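Local coordinates for glutamate--LysW ligase ArgX (Sulfolobus tokodaii, PDB 3VPB), which probably catalyses the ATP-dependent attachment of glutamate to the C-terminal glutamate of the carrier protein LysW in arginine biosynthesis, at residues E168-I182 with E232-Y246. Residues are numbered along the deposited sequence; the frame is centred on the assembly and turned at random.
Sequences EYIQYKGRDIRCIAI and EFVSIDILEHPNKGY. With MG (magnesium ion), chain N; ADP (adenosine-5'-diphosphate), chain L; GLU (glutamic acid), chain M; SO4 (sulfate ion), chain P.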
loop_
_atom_site.group_PDB
_atom_site.type_symbol
_atom_site.label_atom_id
_atom_site.label_comp_id
_atom_site.label_asym_id
_atom_site.label_seq_id
_atom_site.Cartn_x
_atom_site.Cartn_y
_atom_site.Cartn_z
ATOM N N GLU B 168 7.834 13.909 23.588
ATOM C CA GLU B 168 8.046 13.463 24.964
ATOM C C GLU B 168 6.915 12.538 25.384
ATOM O O GLU B 168 5.768 12.704 24.966
ATOM C CB GLU B 168 8.138 14.659 25.918
ATOM C CG GLU B 168 6.917 15.521 25.934
ATOM C CD GLU B 168 6.986 16.617 26.996
ATOM O OE1 GLU B 168 7.501 16.345 28.118
ATOM O OE2 GLU B 168 6.509 17.743 26.711
ATOM N N TYR B 169 7.257 11.561 26.213
ATOM C CA TYR B 169 6.277 10.637 26.743
ATOM C C TYR B 169 5.718 11.217 28.040
ATOM O O TYR B 169 6.477 11.507 28.961
ATOM C CB TYR B 169 6.961 9.289 26.977
ATOM C CG TYR B 169 6.048 8.242 27.550
ATOM C CD1 TYR B 169 4.861 7.889 26.908
ATOM C CD2 TYR B 169 6.374 7.606 28.740
ATOM C CE1 TYR B 169 4.014 6.918 27.446
ATOM C CE2 TYR B 169 5.545 6.620 29.282
ATOM C CZ TYR B 169 4.381 6.288 28.631
ATOM O OH TYR B 169 3.572 5.329 29.186
ATOM N N ILE B 170 4.397 11.433 28.086
ATOM C CA ILE B 170 3.782 12.093 29.229
ATOM C C ILE B 170 2.737 11.154 29.786
ATOM O O ILE B 170 1.643 10.995 29.214
ATOM C CB ILE B 170 3.116 13.469 28.850
ATOM C CG1 ILE B 170 4.074 14.337 28.033
ATOM C CG2 ILE B 170 2.690 14.227 30.110
ATOM C CD1 ILE B 170 3.453 15.656 27.521
ATOM N N GLN B 171 3.078 10.503 30.897
ATOM C CA GLN B 171 2.115 9.637 31.557
ATOM C C GLN B 171 2.637 9.240 32.921
ATOM O O GLN B 171 3.678 8.559 33.039
ATOM C CB GLN B 171 1.855 8.352 30.737
ATOM C CG GLN B 171 0.813 7.431 31.373
ATOM C CD GLN B 171 -0.519 8.090 31.515
ATOM O OE1 GLN B 171 -0.987 8.331 32.623
ATOM N NE2 GLN B 171 -1.141 8.422 30.390
ATOM N N TYR B 172 1.894 9.619 33.953
ATOM C CA TYR B 172 2.243 9.174 35.292
ATOM C C TYR B 172 1.021 8.850 36.123
ATOM O O TYR B 172 1.137 8.522 37.304
ATOM C CB TYR B 172 3.177 10.164 35.974
ATOM C CG TYR B 172 2.509 11.400 36.520
ATOM C CD1 TYR B 172 2.002 12.373 35.669
ATOM C CD2 TYR B 172 2.404 11.602 37.897
ATOM C CE1 TYR B 172 1.403 13.521 36.173
ATOM C CE2 TYR B 172 1.801 12.768 38.422
ATOM C CZ TYR B 172 1.293 13.703 37.549
ATOM O OH TYR B 172 0.691 14.847 38.032
ATOM N N LYS B 173 -0.157 8.944 35.505
ATOM C CA LYS B 173 -1.422 8.694 36.219
ATOM C C LYS B 173 -2.205 7.462 35.778
ATOM O O LYS B 173 -3.129 7.026 36.490
ATOM C CB LYS B 173 -2.318 9.936 36.169
ATOM C CG LYS B 173 -1.745 11.102 36.957
ATOM C CD LYS B 173 -2.704 12.234 36.883
ATOM C CE LYS B 173 -2.316 13.363 37.794
ATOM N NZ LYS B 173 -3.547 14.164 37.941
ATOM N N GLY B 174 -1.839 6.898 34.623
ATOM C CA GLY B 174 -2.480 5.709 34.115
ATOM C C GLY B 174 -3.775 6.011 33.383
ATOM O O GLY B 174 -4.680 5.195 33.358
ATOM N N ARG B 175 -3.860 7.203 32.804
ATOM C CA ARG B 175 -5.081 7.617 32.100
ATOM C C ARG B 175 -4.769 8.806 31.214
ATOM O O ARG B 175 -3.731 9.432 31.351
ATOM C CB ARG B 175 -6.159 8.054 33.101
ATOM C CG ARG B 175 -5.777 9.404 33.723
ATOM C CD ARG B 175 -6.498 9.700 34.963
ATOM N NE ARG B 175 -6.288 11.100 35.382
ATOM C CZ ARG B 175 -6.940 11.652 36.393
ATOM N NH1 ARG B 175 -7.836 10.915 37.037
ATOM N NH2 ARG B 175 -6.726 12.923 36.757
ATOM N N ASP B 176 -5.685 9.128 30.311
ATOM C CA ASP B 176 -5.701 10.471 29.770
ATOM C C ASP B 176 -7.092 11.077 29.953
ATOM O O ASP B 176 -7.992 10.422 30.494
ATOM C CB ASP B 176 -5.129 10.541 28.346
ATOM C CG ASP B 176 -6.053 9.968 27.289
ATOM O OD1 ASP B 176 -5.688 10.113 26.102
ATOM O OD2 ASP B 176 -7.139 9.410 27.629
ATOM N N ILE B 177 -7.252 12.339 29.587
ATOM C CA ILE B 177 -8.522 12.999 29.768
ATOM C C ILE B 177 -9.146 13.266 28.402
ATOM O O ILE B 177 -8.474 13.708 27.482
ATOM C CB ILE B 177 -8.342 14.284 30.563
ATOM C CG1 ILE B 177 -7.810 13.948 31.975
ATOM C CG2 ILE B 177 -9.659 15.062 30.663
ATOM C CD1 ILE B 177 -7.293 15.217 32.737
ATOM N N ARG B 178 -10.423 12.933 28.277
ATOM C CA ARG B 178 -11.177 13.186 27.064
ATOM C C ARG B 178 -12.305 14.166 27.423
ATOM O O ARG B 178 -13.085 13.900 28.333
ATOM C CB ARG B 178 -11.706 11.845 26.540
ATOM C CG ARG B 178 -12.880 11.930 25.565
ATOM C CD ARG B 178 -12.590 12.846 24.383
ATOM N NE ARG B 178 -11.602 12.331 23.444
ATOM C CZ ARG B 178 -11.873 11.443 22.479
ATOM N NH1 ARG B 178 -13.100 10.949 22.329
ATOM N NH2 ARG B 178 -10.910 11.043 21.653
ATOM N N CYS B 179 -12.358 15.292 26.719
ATOM C CA CYS B 179 -13.458 16.261 26.832
ATOM C C CYS B 179 -14.181 16.392 25.493
ATOM O O CYS B 179 -13.631 16.019 24.431
ATOM C CB CYS B 179 -12.899 17.618 27.252
ATOM S SG CYS B 179 -11.886 17.481 28.759
ATOM N N ILE B 180 -15.396 16.937 25.544
ATOM C CA ILE B 180 -16.181 17.220 24.357
ATOM C C ILE B 180 -16.658 18.663 24.494
ATOM O O ILE B 180 -17.012 19.102 25.594
ATOM C CB ILE B 180 -17.394 16.287 24.228
ATOM C CG1 ILE B 180 -16.916 14.865 23.878
ATOM C CG2 ILE B 180 -18.371 16.803 23.114
ATOM C CD1 ILE B 180 -18.012 13.823 23.611
ATOM N N ALA B 181 -16.639 19.385 23.389
ATOM C CA ALA B 181 -17.140 20.756 23.334
ATOM C C ALA B 181 -18.154 20.860 22.193
ATOM O O ALA B 181 -17.979 20.252 21.116
ATOM C CB ALA B 181 -16.005 21.734 23.125
ATOM N N ILE B 182 -19.230 21.596 22.449
ATOM C CA ILE B 182 -20.239 21.883 21.444
ATOM C C ILE B 182 -20.387 23.393 21.404
ATOM O O ILE B 182 -20.570 24.022 22.455
ATOM C CB ILE B 182 -21.591 21.198 21.782
ATOM C CG1 ILE B 182 -21.475 19.673 21.681
ATOM C CG2 ILE B 182 -22.696 21.676 20.868
ATOM C CD1 ILE B 182 -22.766 18.955 22.081
ATOM N N GLU B 232 -17.131 23.095 15.984
ATOM C CA GLU B 232 -18.470 23.158 16.567
ATOM C C GLU B 232 -18.868 21.956 17.393
ATOM O O GLU B 232 -19.691 22.068 18.301
ATOM C CB GLU B 232 -19.533 23.391 15.480
ATOM C CG GLU B 232 -19.930 24.848 15.387
ATOM C CD GLU B 232 -21.099 25.068 14.458
ATOM O OE1 GLU B 232 -20.976 24.718 13.267
ATOM O OE2 GLU B 232 -22.122 25.605 14.930
ATOM N N PHE B 233 -18.330 20.774 17.054
ATOM C CA PHE B 233 -18.627 19.580 17.834
ATOM C C PHE B 233 -17.377 18.722 17.771
ATOM O O PHE B 233 -17.169 18.003 16.804
ATOM C CB PHE B 233 -19.860 18.830 17.294
ATOM C CG PHE B 233 -20.137 17.497 17.949
ATOM C CD1 PHE B 233 -20.021 17.322 19.327
ATOM C CD2 PHE B 233 -20.553 16.411 17.178
ATOM C CE1 PHE B 233 -20.307 16.098 19.917
ATOM C CE2 PHE B 233 -20.834 15.188 17.754
ATOM C CZ PHE B 233 -20.715 15.011 19.121
ATOM N N VAL B 234 -16.520 18.843 18.779
ATOM C CA VAL B 234 -15.212 18.176 18.712
ATOM C C VAL B 234 -14.840 17.535 20.040
ATOM O O VAL B 234 -15.337 17.944 21.108
ATOM C CB VAL B 234 -14.068 19.142 18.297
ATOM C CG1 VAL B 234 -14.207 19.620 16.823
ATOM C CG2 VAL B 234 -13.991 20.326 19.267
ATOM N N SER B 235 -13.966 16.537 19.981
ATOM C CA SER B 235 -13.386 16.020 21.212
ATOM C C SER B 235 -11.947 16.493 21.348
ATOM O O SER B 235 -11.295 16.918 20.369
ATOM C CB SER B 235 -13.492 14.484 21.292
ATOM O OG SER B 235 -12.720 13.893 20.279
ATOM N N ILE B 236 -11.466 16.463 22.589
ATOM C CA ILE B 236 -10.124 16.910 22.902
ATOM C C ILE B 236 -9.503 15.871 23.831
ATOM O O ILE B 236 -10.163 15.395 24.784
ATOM C CB ILE B 236 -10.119 18.278 23.636
ATOM C CG1 ILE B 236 -11.039 19.306 22.964
ATOM C CG2 ILE B 236 -8.695 18.857 23.687
ATOM C CD1 ILE B 236 -12.583 19.210 23.306
ATOM N N ASP B 237 -8.249 15.513 23.534
ATOM C CA ASP B 237 -7.473 14.606 24.361
ATOM C C ASP B 237 -6.452 15.443 25.127
ATOM O O ASP B 237 -5.696 16.234 24.534
ATOM C CB ASP B 237 -6.681 13.572 23.523
ATOM C CG ASP B 237 -7.552 12.562 22.786
ATOM O OD1 ASP B 237 -8.745 12.795 22.541
ATOM O OD2 ASP B 237 -7.004 11.474 22.426
ATOM N N ILE B 238 -6.411 15.245 26.445
ATOM C CA ILE B 238 -5.433 15.938 27.288
ATOM C C ILE B 238 -4.601 14.959 28.132
ATOM O O ILE B 238 -5.109 13.954 28.629
ATOM C CB ILE B 238 -6.146 16.997 28.170
ATOM C CG1 ILE B 238 -6.548 18.178 27.280
ATOM C CG2 ILE B 238 -5.244 17.456 29.354
ATOM C CD1 ILE B 238 -7.566 19.110 27.902
ATOM N N LEU B 239 -3.296 15.240 28.215
ATOM C CA LEU B 239 -2.362 14.474 29.022
ATOM C C LEU B 239 -1.954 15.306 30.226
ATOM O O LEU B 239 -1.970 16.552 30.180
ATOM C CB LEU B 239 -1.108 14.107 28.222
ATOM C CG LEU B 239 -1.359 13.212 27.005
ATOM C CD1 LEU B 239 -0.174 13.287 26.044
ATOM C CD2 LEU B 239 -1.634 11.801 27.504
ATOM N N GLU B 240 -1.576 14.624 31.303
ATOM C CA GLU B 240 -1.221 15.328 32.555
ATOM C C GLU B 240 0.265 15.144 32.812
ATOM O O GLU B 240 0.734 13.995 32.989
ATOM C CB GLU B 240 -2.036 14.779 33.724
ATOM C CG GLU B 240 -3.542 14.984 33.537
ATOM C CD GLU B 240 -4.369 14.040 34.386
ATOM O OE1 GLU B 240 -4.492 12.843 34.035
ATOM O OE2 GLU B 240 -4.923 14.498 35.404
ATOM N N HIS B 241 0.998 16.253 32.743
ATOM C CA HIS B 241 2.451 16.253 32.898
ATOM C C HIS B 241 2.780 16.539 34.357
ATOM O O HIS B 241 2.214 17.474 34.936
ATOM C CB HIS B 241 3.088 17.328 32.002
ATOM C CG HIS B 241 4.575 17.205 31.882
ATOM N ND1 HIS B 241 5.444 17.653 32.857
ATOM C CD2 HIS B 241 5.348 16.672 30.906
ATOM C CE1 HIS B 241 6.685 17.422 32.478
ATOM N NE2 HIS B 241 6.655 16.814 31.305
ATOM N N PRO B 242 3.695 15.749 34.948
ATOM C CA PRO B 242 4.058 15.874 36.366
ATOM C C PRO B 242 4.510 17.287 36.785
ATOM O O PRO B 242 4.321 17.648 37.945
ATOM C CB PRO B 242 5.259 14.937 36.514
ATOM C CG PRO B 242 5.231 14.021 35.385
ATOM C CD PRO B 242 4.402 14.629 34.287
ATOM N N ASN B 243 5.116 18.054 35.875
ATOM C CA ASN B 243 5.536 19.433 36.185
ATOM C C ASN B 243 4.643 20.483 35.535
ATOM O O ASN B 243 4.306 21.496 36.158
ATOM C CB ASN B 243 7.009 19.682 35.785
ATOM C CG ASN B 243 7.958 18.628 36.333
ATOM O OD1 ASN B 243 8.779 18.061 35.594
ATOM N ND2 ASN B 243 7.860 18.358 37.634
ATOM N N LYS B 244 4.261 20.242 34.285
ATOM C CA LYS B 244 3.593 21.260 33.450
ATOM C C LYS B 244 2.065 21.289 33.529
ATOM O O LYS B 244 1.433 22.240 33.057
ATOM C CB LYS B 244 4.019 21.121 31.980
ATOM C CG LYS B 244 5.505 21.330 31.715
ATOM C CD LYS B 244 5.822 21.313 30.210
ATOM C CE LYS B 244 5.985 19.900 29.639
ATOM N NZ LYS B 244 6.271 19.965 28.159
ATOM N N GLY B 245 1.468 20.249 34.101
ATOM C CA GLY B 245 0.025 20.137 34.199
ATOM C C GLY B 245 -0.605 19.689 32.903
ATOM O O GLY B 245 -0.129 18.740 32.264
ATOM N N TYR B 246 -1.681 20.367 32.507
ATOM C CA TYR B 246 -2.469 19.888 31.361
ATOM C C TYR B 246 -1.794 20.246 30.039
ATOM O O TYR B 246 -1.415 21.400 29.800
ATOM C CB TYR B 246 -3.892 20.431 31.377
ATOM C CG TYR B 246 -4.706 20.006 32.581
ATOM C CD1 TYR B 246 -4.900 18.655 32.861
ATOM C CD2 TYR B 246 -5.292 20.956 33.425
ATOM C CE1 TYR B 246 -5.660 18.241 33.973
ATOM C CE2 TYR B 246 -6.062 20.552 34.542
ATOM C CZ TYR B 246 -6.235 19.196 34.794
ATOM O OH TYR B 246 -6.974 18.778 35.871
HETATM MG MG MG N . -6.574 10.140 20.902
HETATM P PB ADP L . -5.181 8.807 18.400
HETATM O O1B ADP L . -5.699 9.851 17.483
HETATM O O2B ADP L . -6.021 8.528 19.635
HETATM O O3B ADP L . -4.719 7.537 17.745
HETATM P PA ADP L . -3.390 9.975 20.369
HETATM O O1A ADP L . -2.234 10.933 20.097
HETATM O O2A ADP L . -4.631 10.382 21.132
HETATM O O3A ADP L . -3.773 9.400 18.917
HETATM O "O5'" ADP L . -2.730 8.707 21.101
HETATM C "C5'" ADP L . -3.476 7.583 21.567
HETATM C "C4'" ADP L . -3.076 7.257 22.994
HETATM O "O4'" ADP L . -1.654 7.104 23.051
HETATM C "C3'" ADP L . -3.403 8.424 23.930
HETATM O "O3'" ADP L . -4.720 8.290 24.477
HETATM C "C2'" ADP L . -2.348 8.294 25.003
HETATM O "O2'" ADP L . -2.731 7.299 25.963
HETATM C "C1'" ADP L . -1.172 7.753 24.234
HETATM N N9 ADP L . -0.269 8.846 23.827
HETATM C C8 ADP L . -0.196 9.458 22.617
HETATM N N7 ADP L . 0.794 10.362 22.644
HETATM C C5 ADP L . 1.358 10.324 23.868
HETATM C C6 ADP L . 2.431 11.040 24.567
HETATM N N6 ADP L . 3.145 11.977 23.915
HETATM N N1 ADP L . 2.736 10.666 25.846
HETATM C C2 ADP L . 2.052 9.720 26.501
HETATM N N3 ADP L . 1.026 9.052 25.915
HETATM C C4 ADP L . 0.657 9.329 24.635
HETATM N N GLU M . -12.304 7.246 19.944
HETATM C CA GLU M . -12.387 7.378 21.424
HETATM C C GLU M . -11.575 6.278 22.074
HETATM O O GLU M . -11.070 6.502 23.190
HETATM C CB GLU M . -13.847 7.297 21.901
HETATM C CG GLU M . -14.032 7.655 23.365
HETATM C CD GLU M . -15.487 7.579 23.827
HETATM O OE1 GLU M . -16.217 6.653 23.391
HETATM O OE2 GLU M . -15.878 8.457 24.646
HETATM O OXT GLU M . -11.434 5.161 21.526
HETATM S S SO4 P . -9.285 8.953 19.381
HETATM O O1 SO4 P . -8.635 9.280 18.106
HETATM O O2 SO4 P . -9.501 7.520 19.427
HETATM O O3 SO4 P . -8.541 9.413 20.575
HETATM O O4 SO4 P . -10.619 9.551 19.382
HETATM O O HOH W 1 -0.253 11.416 33.391
HETATM O O HOH W 2 -0.126 16.742 36.298
HETATM O O HOH W 3 -2.871 11.777 32.177
HETATM O O HOH W 4 -4.456 11.431 24.201
HETATM O O HOH W 5 -6.650 8.785 22.542
#
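On the ligand-binding face of the ATP-grasp sheet, Arg178 and Asp237 stand opposite each other on antiparallel strands 175-182 and 233-241 as a non-hydrogen-bonded pair. The arginine chain, bent at chi2 and chi3, reaches across to strand 233-241 and grips a single carboxylate oxygen side-on: NE lies 3.0 Å and NH2 2.9 Å from Asp237 OD1, which is in the guanidinium plane although the carboxylate itself is turned 37° from it. Ser235 OG sits over one face of that guanidinium, and NH2 also donates to a sulfate probably from the crystallisation liquor. With OD1 so held, Asp237 OD2 is turned to the magnesium ion at 2.1 Å, which the ADP phosphates, the sulfate and Glu250 also bind. Glu56 of the LysW chain reaches Arg178 NH1 and Ser235 OG.

In this ATP-grasp domain the same two strands and the loop leading into the first also shape the nucleotide site. Asp176 OD1 accepts from the ribose O3', Leu239 CD1 packs 3.7 Å from adenine C6 and Ile170 N donates to N1. Nearer the hairpin turn between strands 233-241 and 245-252, Arg175 meets Glu240 through two nearly straight bonds, NE to OE1 and NH2 to OE2, the flat groups only 9° apart; Lys173 NZ approaches OE2 from above the carboxylate plane. At the turn itself, Pro242 CG makes a CH-pi contact over one face of the Tyr172 ring, and Lys244 NZ bonds Glu168 OE2 at 2.7 Å.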